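Local coordinates for protein HTH-type transcriptional regulator PrpR (Mycobacterium tuberculosis, PDB 6D2S) that controls transcription of the enzymes that break down short-chain fatty acids through the glyoxylate and methylcitrate cycles, including propionate derived from cholesterol, at residues A220-Q230 / F241-A249. Residues are numbered along the deposited sequence; the frame is centred on the assembly and turned at random.
Sequences AFAQPERIVRQ and FWVAKTTAA. With CA (calcium ion), chain C.
Thr-246 OG1 accepts the backbone N-H of Glu-225, 2.8 Å from its N. With chi1 at 58° the hydroxyl sits between the threonine's own N and carbonyl carbon and faces the type II turn Gln-223 to Arg-226, while CG2, anti to the carbonyl carbon, lies 3.7 Å from CD1 of Phe-221 and near the carbonyl O of Ala-220. The N-H of Thr-246 is satisfied by a water, 3.1 Å from its N, that also lies 2.8 Å from Gln-223 O and so bridges turn and strand. Beyond the turn, regular pairing takes over: this is the antiparallel hairpin of strands 228-233 and 239-247, the former being the outermost strand of a five-stranded sheet in the C-terminal regulator region, whose sequence family is grouped with the GAF domains. Val-228 and Ala-244 form a hydrogen-bonded pair, with Val-228 N to Ala-244 O at 2.9 Å; Gln-230 and Trp-242 form the next, with Trp-242 N to Gln-230 O at 2.8 Å. The other strand edge is used too, Val-243 and Lys-245 bonding to Leu-265 and Val-263. Just before strand 228-233, Ile-227 CG2 meets Val-243 CG1 at 3.6 Å. Lys-245 runs its CG and CD past the carbonyls of Arg-226 and Glu-225, and its ammonium goes to a salt bridge with Asp-153. Ala-248 O binds calcium at 2.3 Å, alongside Asp-250, Leu-252 and three waters.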
ATOM      1  N   ALA A 220       5.357  17.173  -7.678  1.00 29.55           N
ATOM      2  CA  ALA A 220       5.776  16.074  -8.544  1.00 27.05           C
ATOM      3  C   ALA A 220       5.232  16.222  -9.958  1.00 28.86           C
ATOM      4  O   ALA A 220       5.894  15.818 -10.924  1.00 32.34           O
ATOM      5  CB  ALA A 220       5.336  14.732  -7.948  1.00 27.42           C
ATOM      6  N   PHE A 221       4.033  16.786 -10.107  1.00 32.47           N
ATOM      7  CA  PHE A 221       3.438  16.914 -11.434  1.00 33.00           C
ATOM      8  C   PHE A 221       4.243  17.824 -12.357  1.00 38.92           C
ATOM      9  O   PHE A 221       4.007  17.819 -13.571  1.00 39.26           O
ATOM     10  CB  PHE A 221       2.004  17.439 -11.329  1.00 37.27           C
ATOM     11  CG  PHE A 221       1.034  16.452 -10.746  1.00 37.28           C
ATOM     12  CD1 PHE A 221       0.696  15.299 -11.441  1.00 38.80           C
ATOM     13  CD2 PHE A 221       0.442  16.687  -9.515  1.00 32.78           C
ATOM     14  CE1 PHE A 221      -0.199  14.385 -10.908  1.00 36.85           C
ATOM     15  CE2 PHE A 221      -0.459  15.784  -8.978  1.00 37.69           C
ATOM     16  CZ  PHE A 221      -0.780  14.629  -9.677  1.00 36.94           C
ATOM     17  N   ALA A 222       5.176  18.612 -11.820  1.00 39.56           N
ATOM     18  CA  ALA A 222       5.979  19.489 -12.668  1.00 43.08           C
ATOM     19  C   ALA A 222       7.192  18.783 -13.253  1.00 42.58           C
ATOM     20  O   ALA A 222       7.781  19.283 -14.215  1.00 42.16           O
ATOM     21  CB  ALA A 222       6.438  20.718 -11.883  1.00 45.52           C
ATOM     22  N   GLN A 223       7.578  17.643 -12.688  1.00 37.87           N
ATOM     23  CA  GLN A 223       8.693  16.832 -13.172  1.00 38.93           C
ATOM     24  C   GLN A 223       8.229  15.382 -13.205  1.00 34.29           C
ATOM     25  O   GLN A 223       8.684  14.557 -12.404  1.00 31.51           O
ATOM     26  CB  GLN A 223       9.924  16.992 -12.277  1.00 43.29           C
ATOM     27  CG  GLN A 223      10.511  18.394 -12.250  1.00 53.36           C
ATOM     28  CD  GLN A 223      11.677  18.522 -11.281  1.00 55.01           C
ATOM     29  OE1 GLN A 223      11.484  18.572 -10.065  1.00 54.36           O
ATOM     30  NE2 GLN A 223      12.893  18.579 -11.817  1.00 56.40           N
ATOM     31  N   PRO A 224       7.314  15.043 -14.113  1.00 35.65           N
ATOM     32  CA  PRO A 224       6.687  13.716 -14.076  1.00 38.10           C
ATOM     33  C   PRO A 224       7.713  12.591 -14.058  1.00 36.04           C
ATOM     34  O   PRO A 224       8.753  12.658 -14.716  1.00 39.16           O
ATOM     35  CB  PRO A 224       5.844  13.691 -15.355  1.00 42.81           C
ATOM     36  CG  PRO A 224       5.578  15.127 -15.659  1.00 46.51           C
ATOM     37  CD  PRO A 224       6.800  15.871 -15.219  1.00 43.39           C
ATOM     38  N   GLU A 225       7.408  11.556 -13.274  1.00 31.83           N
ATOM     39  CA  GLU A 225       8.225  10.352 -13.131  1.00 35.43           C
ATOM     40  C   GLU A 225       9.636  10.642 -12.615  1.00 36.36           C
ATOM     41  O   GLU A 225      10.526   9.789 -12.716  1.00 30.38           O
ATOM     42  CB  GLU A 225       8.273   9.571 -14.446  1.00 48.08           C
ATOM     43  CG  GLU A 225       6.887   9.132 -14.897  1.00 58.20           C
ATOM     44  CD  GLU A 225       6.915   7.990 -15.889  1.00 67.87           C
ATOM     45  OE1 GLU A 225       7.994   7.708 -16.451  1.00 72.41           O
ATOM     46  OE2 GLU A 225       5.852   7.371 -16.104  1.00 71.57           O
ATOM     47  N   ARG A 226       9.858  11.824 -12.042  1.00 29.52           N
ATOM     48  CA  ARG A 226      11.109  12.157 -11.382  1.00 28.96           C
ATOM     49  C   ARG A 226      10.831  12.407  -9.908  1.00 29.47           C
ATOM     50  O   ARG A 226       9.821  13.020  -9.554  1.00 29.89           O
ATOM     51  CB  ARG A 226      11.767  13.391 -12.012  1.00 42.96           C
ATOM     52  CG  ARG A 226      13.056  13.831 -11.331  1.00 59.34           C
ATOM     53  CD  ARG A 226      14.117  12.737 -11.373  1.00 72.97           C
ATOM     54  NE  ARG A 226      15.393  13.181 -10.813  1.00 80.00           N
ATOM     55  CZ  ARG A 226      15.716  13.092  -9.527  1.00 83.95           C
ATOM     56  NH1 ARG A 226      14.855  12.577  -8.662  1.00 85.25           N
ATOM     57  NH2 ARG A 226      16.899  13.518  -9.106  1.00 86.77           N
ATOM     58  N   ILE A 227      11.721  11.916  -9.052  1.00 23.49           N
ATOM     59  CA  ILE A 227      11.558  12.131  -7.622  1.00 25.61           C
ATOM     60  C   ILE A 227      11.823  13.592  -7.291  1.00 27.18           C
ATOM     61  O   ILE A 227      12.796  14.195  -7.767  1.00 25.40           O
ATOM     62  CB  ILE A 227      12.472  11.189  -6.831  1.00 32.21           C
ATOM     63  CG1 ILE A 227      11.778   9.831  -6.676  1.00 34.07           C
ATOM     64  CG2 ILE A 227      12.846  11.800  -5.479  1.00 31.23           C
ATOM     65  CD1 ILE A 227      12.534   8.852  -5.834  1.00 37.50           C
ATOM     66  N   VAL A 228      10.930  14.178  -6.504  1.00 24.88           N
ATOM     67  CA  VAL A 228      11.051  15.555  -6.043  1.00 22.98           C
ATOM     68  C   VAL A 228      11.196  15.506  -4.532  1.00 22.36           C
ATOM     69  O   VAL A 228      10.420  14.821  -3.857  1.00 23.11           O
ATOM     70  CB  VAL A 228       9.840  16.408  -6.466  1.00 25.07           C
ATOM     71  CG1 VAL A 228       9.935  17.812  -5.874  1.00 33.26           C
ATOM     72  CG2 VAL A 228       9.764  16.484  -7.982  1.00 30.60           C
ATOM     73  N   ARG A 229      12.211  16.190  -4.007  1.00 21.52           N
ATOM     74  CA  ARG A 229      12.523  16.156  -2.583  1.00 20.81           C
ATOM     75  C   ARG A 229      12.522  17.569  -2.026  1.00 21.63           C
ATOM     76  O   ARG A 229      13.035  18.493  -2.663  1.00 25.71           O
ATOM     77  CB  ARG A 229      13.898  15.533  -2.318  1.00 26.84           C
ATOM     78  CG  ARG A 229      14.069  14.106  -2.783  1.00 28.81           C
ATOM     79  CD  ARG A 229      15.535  13.722  -2.739  1.00 22.33           C
ATOM     80  NE  ARG A 229      16.254  14.170  -3.933  1.00 30.47           N
ATOM     81  CZ  ARG A 229      17.577  14.257  -4.026  1.00 33.60           C
ATOM     82  NH1 ARG A 229      18.342  13.957  -2.984  1.00 36.12           N
ATOM     83  NH2 ARG A 229      18.135  14.667  -5.157  1.00 36.72           N
ATOM     84  N   GLN A 230      11.971  17.738  -0.830  1.00 21.49           N
ATOM     85  CA  GLN A 230      12.048  19.056  -0.221  1.00 22.42           C
ATOM     86  C   GLN A 230      11.835  18.950   1.275  1.00 26.11           C
ATOM     87  O   GLN A 230      11.392  17.923   1.797  1.00 26.56           O
ATOM     88  CB  GLN A 230      11.038  20.024  -0.835  1.00 30.27           C
ATOM     89  CG  GLN A 230       9.620  19.527  -0.853  1.00 34.22           C
ATOM     90  CD  GLN A 230       8.765  20.367  -1.779  1.00 39.50           C
ATOM     91  OE1 GLN A 230       8.285  19.895  -2.819  1.00 37.43           O
ATOM     92  NE2 GLN A 230       8.581  21.626  -1.414  1.00 32.92           N
ATOM     93  N   PHE A 241      11.001  16.019   5.969  1.00 20.84           N
ATOM     94  CA  PHE A 241      11.643  15.736   4.699  1.00 20.78           C
ATOM     95  C   PHE A 241      10.659  14.957   3.834  1.00 23.36           C
ATOM     96  O   PHE A 241      10.124  13.930   4.265  1.00 22.61           O
ATOM     97  CB  PHE A 241      12.937  14.947   4.909  1.00 22.04           C
ATOM     98  CG  PHE A 241      13.793  14.866   3.680  1.00 26.13           C
ATOM     99  CD1 PHE A 241      14.937  15.634   3.567  1.00 23.88           C
ATOM    100  CD2 PHE A 241      13.436  14.050   2.622  1.00 27.09           C
ATOM    101  CE1 PHE A 241      15.721  15.578   2.434  1.00 24.31           C
ATOM    102  CE2 PHE A 241      14.218  13.996   1.481  1.00 23.41           C
ATOM    103  CZ  PHE A 241      15.359  14.747   1.390  1.00 21.79           C
ATOM    104  N   TRP A 242      10.413  15.458   2.626  1.00 21.40           N
ATOM    105  CA  TRP A 242       9.372  14.939   1.754  1.00 22.45           C
ATOM    106  C   TRP A 242       9.982  14.386   0.476  1.00 19.96           C
ATOM    107  O   TRP A 242      10.879  14.999  -0.111  1.00 21.59           O
ATOM    108  CB  TRP A 242       8.352  16.030   1.411  1.00 25.72           C
ATOM    109  CG  TRP A 242       7.444  16.382   2.560  1.00 29.15           C
ATOM    110  CD1 TRP A 242       7.612  17.385   3.472  1.00 29.01           C
ATOM    111  CD2 TRP A 242       6.227  15.716   2.916  1.00 30.70           C
ATOM    112  NE1 TRP A 242       6.572  17.380   4.375  1.00 29.73           N
ATOM    113  CE2 TRP A 242       5.707  16.370   4.049  1.00 34.58           C
ATOM    114  CE3 TRP A 242       5.525  14.633   2.378  1.00 40.29           C
ATOM    115  CZ2 TRP A 242       4.518  15.977   4.656  1.00 38.81           C
ATOM    116  CZ3 TRP A 242       4.350  14.242   2.984  1.00 41.98           C
ATOM    117  CH2 TRP A 242       3.858  14.914   4.110  1.00 39.67           C
ATOM    118  N   VAL A 243       9.495  13.220   0.051  1.00 19.28           N
ATOM    119  CA  VAL A 243       9.877  12.625  -1.226  1.00 19.90           C
ATOM    120  C   VAL A 243       8.595  12.257  -1.954  1.00 19.07           C
ATOM    121  O   VAL A 243       7.693  11.662  -1.355  1.00 19.88           O
ATOM    122  CB  VAL A 243      10.775  11.386  -1.034  1.00 25.11           C
ATOM    123  CG1 VAL A 243      11.217  10.838  -2.377  1.00 25.12           C
ATOM    124  CG2 VAL A 243      11.977  11.740  -0.168  1.00 31.78           C
ATOM    125  N   ALA A 244       8.492  12.641  -3.229  1.00 19.86           N
ATOM    126  CA  ALA A 244       7.256  12.467  -3.979  1.00 20.63           C
ATOM    127  C   ALA A 244       7.561  12.118  -5.428  1.00 24.66           C
ATOM    128  O   ALA A 244       8.614  12.464  -5.969  1.00 23.45           O
ATOM    129  CB  ALA A 244       6.378  13.733  -3.940  1.00 23.73           C
ATOM    130  N   LYS A 245       6.616  11.425  -6.058  1.00 21.67           N
ATOM    131  CA  LYS A 245       6.723  11.161  -7.483  1.00 22.58           C
ATOM    132  C   LYS A 245       5.328  10.930  -8.038  1.00 24.83           C
ATOM    133  O   LYS A 245       4.436  10.466  -7.318  1.00 25.20           O
ATOM    134  CB  LYS A 245       7.612   9.941  -7.755  1.00 26.63           C
ATOM    135  CG  LYS A 245       8.032   9.786  -9.199  1.00 29.59           C
ATOM    136  CD  LYS A 245       9.087   8.704  -9.356  1.00 29.52           C
ATOM    137  CE  LYS A 245       8.443   7.349  -9.548  1.00 38.81           C
ATOM    138  NZ  LYS A 245       9.446   6.319  -9.956  1.00 43.32           N
ATOM    139  N   THR A 246       5.148  11.249  -9.320  1.00 25.11           N
ATOM    140  CA  THR A 246       3.931  10.832  -9.998  1.00 26.36           C
ATOM    141  C   THR A 246       3.967   9.325 -10.211  1.00 29.32           C
ATOM    142  O   THR A 246       5.035   8.706 -10.261  1.00 26.80           O
ATOM    143  CB  THR A 246       3.757  11.535 -11.351  1.00 29.69           C
ATOM    144  OG1 THR A 246       4.882  11.260 -12.193  1.00 28.40           O
ATOM    145  CG2 THR A 246       3.607  13.036 -11.172  1.00 31.74           C
ATOM    146  N   THR A 247       2.786   8.736 -10.320  1.00 31.37           N
ATOM    147  CA  THR A 247       2.640   7.323 -10.622  1.00 36.28           C
ATOM    148  C   THR A 247       2.291   7.184 -12.097  1.00 40.05           C
ATOM    149  O   THR A 247       1.409   7.889 -12.598  1.00 48.41           O
ATOM    150  CB  THR A 247       1.549   6.691  -9.760  1.00 40.43           C
ATOM    151  OG1 THR A 247       0.267   7.160 -10.201  1.00 47.61           O
ATOM    152  CG2 THR A 247       1.744   7.085  -8.309  1.00 41.33           C
ATOM    153  N   ALA A 248       2.992   6.296 -12.789  1.00 39.23           N
ATOM    154  CA  ALA A 248       2.669   6.035 -14.183  1.00 43.26           C
ATOM    155  C   ALA A 248       1.332   5.307 -14.273  1.00 48.64           C
ATOM    156  O   ALA A 248       1.067   4.376 -13.505  1.00 35.54           O
ATOM    157  CB  ALA A 248       3.774   5.213 -14.842  1.00 47.08           C
ATOM    158  N   ALA A 249       0.483   5.749 -15.199  1.00 53.81           N
ATOM    159  CA  ALA A 249      -0.810   5.113 -15.454  1.00 59.13           C
ATOM    160  C   ALA A 249      -0.558   3.896 -16.333  1.00 54.23           C
ATOM    161  O   ALA A 249      -0.519   3.982 -17.561  1.00 53.58           O
ATOM    162  CB  ALA A 249      -1.779   6.091 -16.109  1.00 64.61           C
TER
HETATM  163 CA    CA C 502       1.364   2.650 -11.999  1.00 24.17          CA
HETATM  164  O   HOH W   1       7.427  13.125 -10.350  1.00 24.13           O
HETATM  165  O   HOH W   2       2.804   2.817 -10.041  1.00 27.81           O
HETATM  166  O   HOH W   3       0.010   3.730 -10.466  1.00 27.54           O
HETATM  167  O   HOH W   4      -0.738   1.808 -13.280  1.00 39.69           O